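Local coordinates for cytochrome c (Pseudomonas aeruginosa, PDB 6RTE), which oxidises dihydro-heme d1 to heme d1 at the end of heme d1 biosynthesis, pairing a heme c with an eight-bladed beta-propeller, at residues P277-F282 and I339-G344; D315-S320 and R324-S329. One frame throughout, in Å; residues are numbered along the deposited sequence.

Contact 1: P277-F282 and I339-G344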
loop_
_atom_site.group_PDB
_atom_site.type_symbol
_atom_site.label_atom_id
_atom_site.label_comp_id
_atom_site.label_asym_id
_atom_site.label_seq_id
_atom_site.Cartn_x
_atom_site.Cartn_y
_atom_site.Cartn_z
ATOM N N PRO A 277 -8.600 7.559 -13.611
ATOM C CA PRO A 277 -8.557 8.968 -14.043
ATOM C C PRO A 277 -9.430 9.243 -15.254
ATOM O O PRO A 277 -10.146 10.256 -15.261
ATOM C CB PRO A 277 -7.068 9.203 -14.342
ATOM C CG PRO A 277 -6.373 8.258 -13.399
ATOM C CD PRO A 277 -7.243 7.022 -13.390
ATOM N N PRO A 278 -9.430 8.391 -16.289
ATOM C CA PRO A 278 -10.284 8.699 -17.454
ATOM C C PRO A 278 -11.765 8.701 -17.132
ATOM O O PRO A 278 -12.542 9.366 -17.824
ATOM C CB PRO A 278 -9.946 7.588 -18.463
ATOM C CG PRO A 278 -8.689 6.972 -17.966
ATOM C CD PRO A 278 -8.655 7.151 -16.496
ATOM N N ARG A 279 -12.181 7.965 -16.108
ATOM C CA ARG A 279 -13.567 7.941 -15.669
ATOM C C ARG A 279 -13.864 8.996 -14.605
ATOM O O ARG A 279 -15.025 9.137 -14.208
ATOM C CB ARG A 279 -13.912 6.544 -15.131
ATOM C CG ARG A 279 -13.548 5.407 -16.100
ATOM C CD ARG A 279 -13.833 4.048 -15.490
ATOM N NE ARG A 279 -15.262 3.842 -15.273
ATOM C CZ ARG A 279 -16.099 3.349 -16.181
ATOM N NH1 ARG A 279 -17.381 3.206 -15.884
ATOM N NH2 ARG A 279 -15.657 2.992 -17.377
ATOM N N HIS A 280 -12.851 9.741 -14.156
ATOM C CA HIS A 280 -12.991 10.704 -13.066
ATOM C C HIS A 280 -13.799 10.119 -11.915
ATOM O O HIS A 280 -14.771 10.704 -11.439
ATOM C CB HIS A 280 -13.613 11.998 -13.562
ATOM C CG HIS A 280 -12.891 12.584 -14.725
ATOM N ND1 HIS A 280 -11.556 12.919 -14.664
ATOM C CD2 HIS A 280 -13.291 12.836 -15.991
ATOM C CE1 HIS A 280 -11.172 13.383 -15.846
ATOM N NE2 HIS A 280 -12.206 13.339 -16.664
ATOM N N SER A 281 -13.361 8.947 -11.459
ATOM C CA SER A 281 -14.104 8.208 -10.446
ATOM C C SER A 281 -13.133 7.480 -9.538
ATOM O O SER A 281 -11.991 7.197 -9.913
ATOM C CB SER A 281 -15.058 7.191 -11.083
ATOM O OG SER A 281 -14.320 6.087 -11.584
ATOM N N PHE A 282 -13.610 7.189 -8.326
ATOM C CA PHE A 282 -12.995 6.189 -7.472
ATOM C C PHE A 282 -13.673 4.843 -7.717
ATOM O O PHE A 282 -14.885 4.778 -7.959
ATOM C CB PHE A 282 -13.123 6.565 -5.996
ATOM C CG PHE A 282 -12.301 7.762 -5.587
ATOM C CD1 PHE A 282 -10.916 7.719 -5.625
ATOM C CD2 PHE A 282 -12.916 8.911 -5.119
ATOM C CE1 PHE A 282 -10.160 8.809 -5.217
ATOM C CE2 PHE A 282 -12.163 10.010 -4.706
ATOM C CZ PHE A 282 -10.786 9.953 -4.758
ATOM N N ILE A 339 -14.148 -7.897 -15.717
ATOM C CA ILE A 339 -15.431 -7.206 -15.677
ATOM C C ILE A 339 -15.319 -5.931 -16.497
ATOM O O ILE A 339 -14.283 -5.256 -16.469
ATOM C CB ILE A 339 -15.850 -6.881 -14.226
ATOM C CG1 ILE A 339 -16.269 -8.162 -13.500
ATOM C CG2 ILE A 339 -16.967 -5.835 -14.216
ATOM C CD1 ILE A 339 -16.607 -7.955 -12.036
ATOM N N GLU A 340 -16.380 -5.602 -17.224
ATOM C CA GLU A 340 -16.492 -4.303 -17.871
ATOM C C GLU A 340 -17.087 -3.317 -16.871
ATOM O O GLU A 340 -18.073 -3.634 -16.195
ATOM C CB GLU A 340 -17.354 -4.383 -19.126
ATOM C CG GLU A 340 -17.358 -3.099 -19.924
ATOM C CD GLU A 340 -17.968 -3.263 -21.295
ATOM O OE1 GLU A 340 -18.502 -4.355 -21.588
ATOM O OE2 GLU A 340 -17.910 -2.296 -22.083
ATOM N N LEU A 341 -16.487 -2.126 -16.778
ATOM C CA LEU A 341 -16.835 -1.209 -15.694
ATOM C C LEU A 341 -18.219 -0.598 -15.892
ATOM O O LEU A 341 -19.034 -0.579 -14.963
ATOM C CB LEU A 341 -15.775 -0.111 -15.573
ATOM C CG LEU A 341 -14.763 -0.292 -14.442
ATOM C CD1 LEU A 341 -13.853 0.920 -14.344
ATOM C CD2 LEU A 341 -15.450 -0.529 -13.102
ATOM N N ASP A 342 -18.499 -0.081 -17.090
ATOM C CA ASP A 342 -19.796 0.524 -17.374
ATOM C C ASP A 342 -20.938 -0.386 -16.945
ATOM O O ASP A 342 -21.630 -0.112 -15.959
ATOM C CB ASP A 342 -19.939 0.832 -18.867
ATOM C CG ASP A 342 -18.914 1.821 -19.354
ATOM O OD1 ASP A 342 -18.363 2.560 -18.513
ATOM O OD2 ASP A 342 -18.665 1.859 -20.577
ATOM N N SER A 343 -21.135 -1.475 -17.691
ATOM C CA SER A 343 -22.254 -2.375 -17.455
ATOM C C SER A 343 -22.030 -3.314 -16.278
ATOM O O SER A 343 -22.997 -3.904 -15.785
ATOM C CB SER A 343 -22.517 -3.198 -18.715
ATOM O OG SER A 343 -21.316 -3.800 -19.173
ATOM N N GLY A 344 -20.794 -3.464 -15.812
ATOM C CA GLY A 344 -20.513 -4.452 -14.791
ATOM C C GLY A 344 -20.553 -5.885 -15.270
ATOM O O GLY A 344 -20.462 -6.803 -14.446
#
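Arg279 reaches across to Leu341 and Asp342, spanning two backbones whose nearest CA atoms, those of Arg279 and Leu341, are 9.7 Å apart; few residue types are long enough for this. From CB, which points toward 339-344, the chain leaves with CG beside the backbone N and stays extended until chi3 (66°), where it bends and carries its outer half across the leucine. Its CD lies 3.3 Å from Leu341 CD1, and NE 3.4 Å from that same methyl, while NE also forms a salt bridge with Glu294. The 277-282 turn links two strands of one propeller blade, with His280 and Ser281 both facing Ala276 in a G1 beta bulge; 339-344 starts the turn between the outer strands of the following blade, so the arginine links adjacent blades. Further out, CZ passes over Leu341 CB, 3.5 Å away beneath the centre of the guanidinium face. At the tip a salt bridge forms, where a short acid suits so long a base: both terminal nitrogens donate to Asp342 OD1, 2.9 Å from Arg279 NH1 and 3.0 Å from Arg279 NH2. That oxygen lies close to the guanidinium plane, the carboxylate being turned 37° from it.

Contact 2: D315-S320 and R324-S329; sequences DDFSFS and RYLLGS
Ser318 and Leu327 form the central hydrogen-bonded pair of an antiparallel hairpin, each N-H reaching the other's carbonyl in its plane, at 2.6 Å both for Ser318 N to Leu327 O and for Leu327 N to Ser318 O. Toward the open end the register slips by one residue in a beta bulge, where Asp316 (phi 51°) turns the chain through a corner and its buried carbonyl oxygen finds no partner. Beyond the bulge Asp315 O accepts two bonds from Ser329: one from N, and one from OG, 3.2 Å away and well above the carbonyl plane. Phe319 and Leu326 make a non-hydrogen-bonded pair on the opposite face of the sheet from Ser318 and Leu327. The hairpin supplies the two inner strands of a propeller blade, and its apolar face packs on strand 281-286 of the preceding blade. Phe317 and Phe319 offer rings broad enough to cover the smaller Val283 and Ala285 and to take a leucine methyl. Leu326, with CG anti to its N (chi1 172°), sends CD1 over one face of the Phe317 ring, a CH-pi contact 3.8 Å from the centroid, and the same methyl comes 4.2 Å from Phe319 CE1. Near the turn Ser320 is small enough to bring its hydroxyl up to the backbone of the next strand: Ser320 OG accepts from Tyr325 N at 2.9 Å and is also hydrogen-bonded to Asp322 OD1. This oxygen also lies at the edge of the Tyr325 ring, near its plane, while the tyrosine hydroxyl receives two weak bonds from Arg324, whose stronger partner is Glu340.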
loop_
_atom_site.group_PDB
_atom_site.type_symbol
_atom_site.label_atom_id
_atom_site.label_comp_id
_atom_site.label_asym_id
_atom_site.label_seq_id
_atom_site.Cartn_x
_atom_site.Cartn_y
_atom_site.Cartn_z
ATOM N N ASP A 315 -11.665 -8.688 -5.136
ATOM C CA ASP A 315 -10.780 -7.608 -4.706
ATOM C C ASP A 315 -9.465 -7.727 -5.476
ATOM O O ASP A 315 -9.354 -8.481 -6.450
ATOM C CB ASP A 315 -10.586 -7.633 -3.182
ATOM C CG ASP A 315 -9.818 -8.841 -2.709
ATOM O OD1 ASP A 315 -9.948 -9.911 -3.338
ATOM O OD2 ASP A 315 -9.080 -8.718 -1.705
ATOM N N ASP A 316 -8.468 -6.966 -5.044
ATOM C CA ASP A 316 -7.178 -6.878 -5.730
ATOM C C ASP A 316 -7.383 -6.575 -7.220
ATOM O O ASP A 316 -7.020 -7.355 -8.106
ATOM C CB ASP A 316 -6.366 -8.163 -5.530
ATOM C CG ASP A 316 -4.864 -7.924 -5.619
ATOM O OD1 ASP A 316 -4.434 -6.759 -5.455
ATOM O OD2 ASP A 316 -4.114 -8.894 -5.854
ATOM N N PHE A 317 -7.979 -5.413 -7.478
ATOM C CA PHE A 317 -8.268 -4.988 -8.839
ATOM C C PHE A 317 -6.985 -4.625 -9.584
ATOM O O PHE A 317 -6.063 -4.036 -9.015
ATOM C CB PHE A 317 -9.178 -3.749 -8.855
ATOM C CG PHE A 317 -10.512 -3.918 -8.177
ATOM C CD1 PHE A 317 -10.991 -5.150 -7.785
ATOM C CD2 PHE A 317 -11.302 -2.803 -7.948
ATOM C CE1 PHE A 317 -12.238 -5.249 -7.161
ATOM C CE2 PHE A 317 -12.535 -2.906 -7.346
ATOM C CZ PHE A 317 -13.009 -4.129 -6.960
ATOM N N SER A 318 -6.942 -4.970 -10.870
ATOM C CA SER A 318 -6.079 -4.310 -11.842
ATOM C C SER A 318 -6.955 -3.714 -12.943
ATOM O O SER A 318 -8.026 -4.242 -13.250
ATOM C CB SER A 318 -5.061 -5.274 -12.456
ATOM O OG SER A 318 -4.428 -4.679 -13.581
ATOM N N PHE A 319 -6.498 -2.614 -13.532
ATOM C CA PHE A 319 -7.238 -1.931 -14.587
ATOM C C PHE A 319 -6.519 -2.067 -15.920
ATOM O O PHE A 319 -5.292 -1.971 -15.991
ATOM C CB PHE A 319 -7.433 -0.450 -14.254
ATOM C CG PHE A 319 -8.295 -0.217 -13.046
ATOM C CD1 PHE A 319 -9.672 -0.140 -13.168
ATOM C CD2 PHE A 319 -7.731 -0.107 -11.790
ATOM C CE1 PHE A 319 -10.471 0.061 -12.062
ATOM C CE2 PHE A 319 -8.528 0.091 -10.669
ATOM C CZ PHE A 319 -9.899 0.175 -10.809
ATOM N N SER A 320 -7.293 -2.306 -16.978
ATOM C CA SER A 320 -6.749 -2.249 -18.320
ATOM C C SER A 320 -6.253 -0.832 -18.600
ATOM O O SER A 320 -6.657 0.125 -17.926
ATOM C CB SER A 320 -7.803 -2.668 -19.345
ATOM O OG SER A 320 -9.006 -1.936 -19.196
ATOM N N ARG A 324 -11.378 0.643 -19.187
ATOM C CA ARG A 324 -12.684 0.080 -19.507
ATOM C C ARG A 324 -12.909 -1.256 -18.812
ATOM O O ARG A 324 -14.055 -1.602 -18.502
ATOM C CB ARG A 324 -12.847 -0.096 -21.021
ATOM C CG ARG A 324 -13.436 1.128 -21.711
ATOM C CD ARG A 324 -13.811 0.849 -23.169
ATOM N NE ARG A 324 -14.876 -0.150 -23.297
ATOM C CZ ARG A 324 -14.732 -1.362 -23.832
ATOM N NH1 ARG A 324 -13.560 -1.761 -24.319
ATOM N NH2 ARG A 324 -15.774 -2.182 -23.893
ATOM N N TYR A 325 -11.849 -2.003 -18.544
ATOM C CA TYR A 325 -11.970 -3.312 -17.931
ATOM C C TYR A 325 -11.252 -3.346 -16.592
ATOM O O TYR A 325 -10.225 -2.691 -16.390
ATOM C CB TYR A 325 -11.421 -4.413 -18.841
ATOM C CG TYR A 325 -12.169 -4.491 -20.142
ATOM C CD1 TYR A 325 -13.394 -5.140 -20.220
ATOM C CD2 TYR A 325 -11.665 -3.894 -21.289
ATOM C CE1 TYR A 325 -14.088 -5.200 -21.405
ATOM C CE2 TYR A 325 -12.351 -3.951 -22.479
ATOM C CZ TYR A 325 -13.562 -4.602 -22.534
ATOM O OH TYR A 325 -14.249 -4.657 -23.724
ATOM N N LEU A 326 -11.824 -4.126 -15.689
ATOM C CA LEU A 326 -11.288 -4.357 -14.359
ATOM C C LEU A 326 -10.966 -5.834 -14.242
ATOM O O LEU A 326 -11.809 -6.682 -14.548
ATOM C CB LEU A 326 -12.306 -3.899 -13.313
ATOM C CG LEU A 326 -12.104 -4.172 -11.831
ATOM C CD1 LEU A 326 -12.950 -3.174 -11.055
ATOM C CD2 LEU A 326 -12.501 -5.594 -11.482
ATOM N N LEU A 327 -9.736 -6.142 -13.849
ATOM C CA LEU A 327 -9.301 -7.515 -13.644
ATOM C C LEU A 327 -9.187 -7.756 -12.145
ATOM O O LEU A 327 -8.389 -7.098 -11.465
ATOM C CB LEU A 327 -7.971 -7.794 -14.339
ATOM C CG LEU A 327 -7.979 -7.705 -15.867
ATOM C CD1 LEU A 327 -7.945 -6.252 -16.336
ATOM C CD2 LEU A 327 -6.815 -8.487 -16.448
ATOM N N GLY A 328 -9.989 -8.687 -11.635
ATOM C CA GLY A 328 -9.998 -8.982 -10.224
ATOM C C GLY A 328 -9.793 -10.460 -9.963
ATOM O O GLY A 328 -9.978 -11.311 -10.836
ATOM N N SER A 329 -9.387 -10.749 -8.733
ATOM C CA SER A 329 -9.268 -12.116 -8.247
ATOM C C SER A 329 -10.518 -12.449 -7.447
ATOM O O SER A 329 -10.904 -11.690 -6.549
ATOM C CB SER A 329 -8.015 -12.289 -7.388
ATOM O OG SER A 329 -7.955 -11.303 -6.373
#

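Overall arrangement
Contact 1 and contact 2, their centres 10 Å apart, meet where strands 325-330 and 336-340 lie side by side in one blade. Leu326 N comes 2.8 Å from Ile339 O, a probable hydrogen bond between neighbouring strands, and a salt bridge joins Arg324 NH2 to Glu340 OE2, also at 2.8 Å. Contact 2 pairs the inner strands within the blade, its centre about 16 Å from the centre of the chain; contact 1, whose centre is about 21 Å from that point, ties this blade's outer turn to the preceding blade, so one contact acts within a blade and the other between blades. The heme c pocket draws its residues from between 46 and 198, so none of the four segments contributes to it.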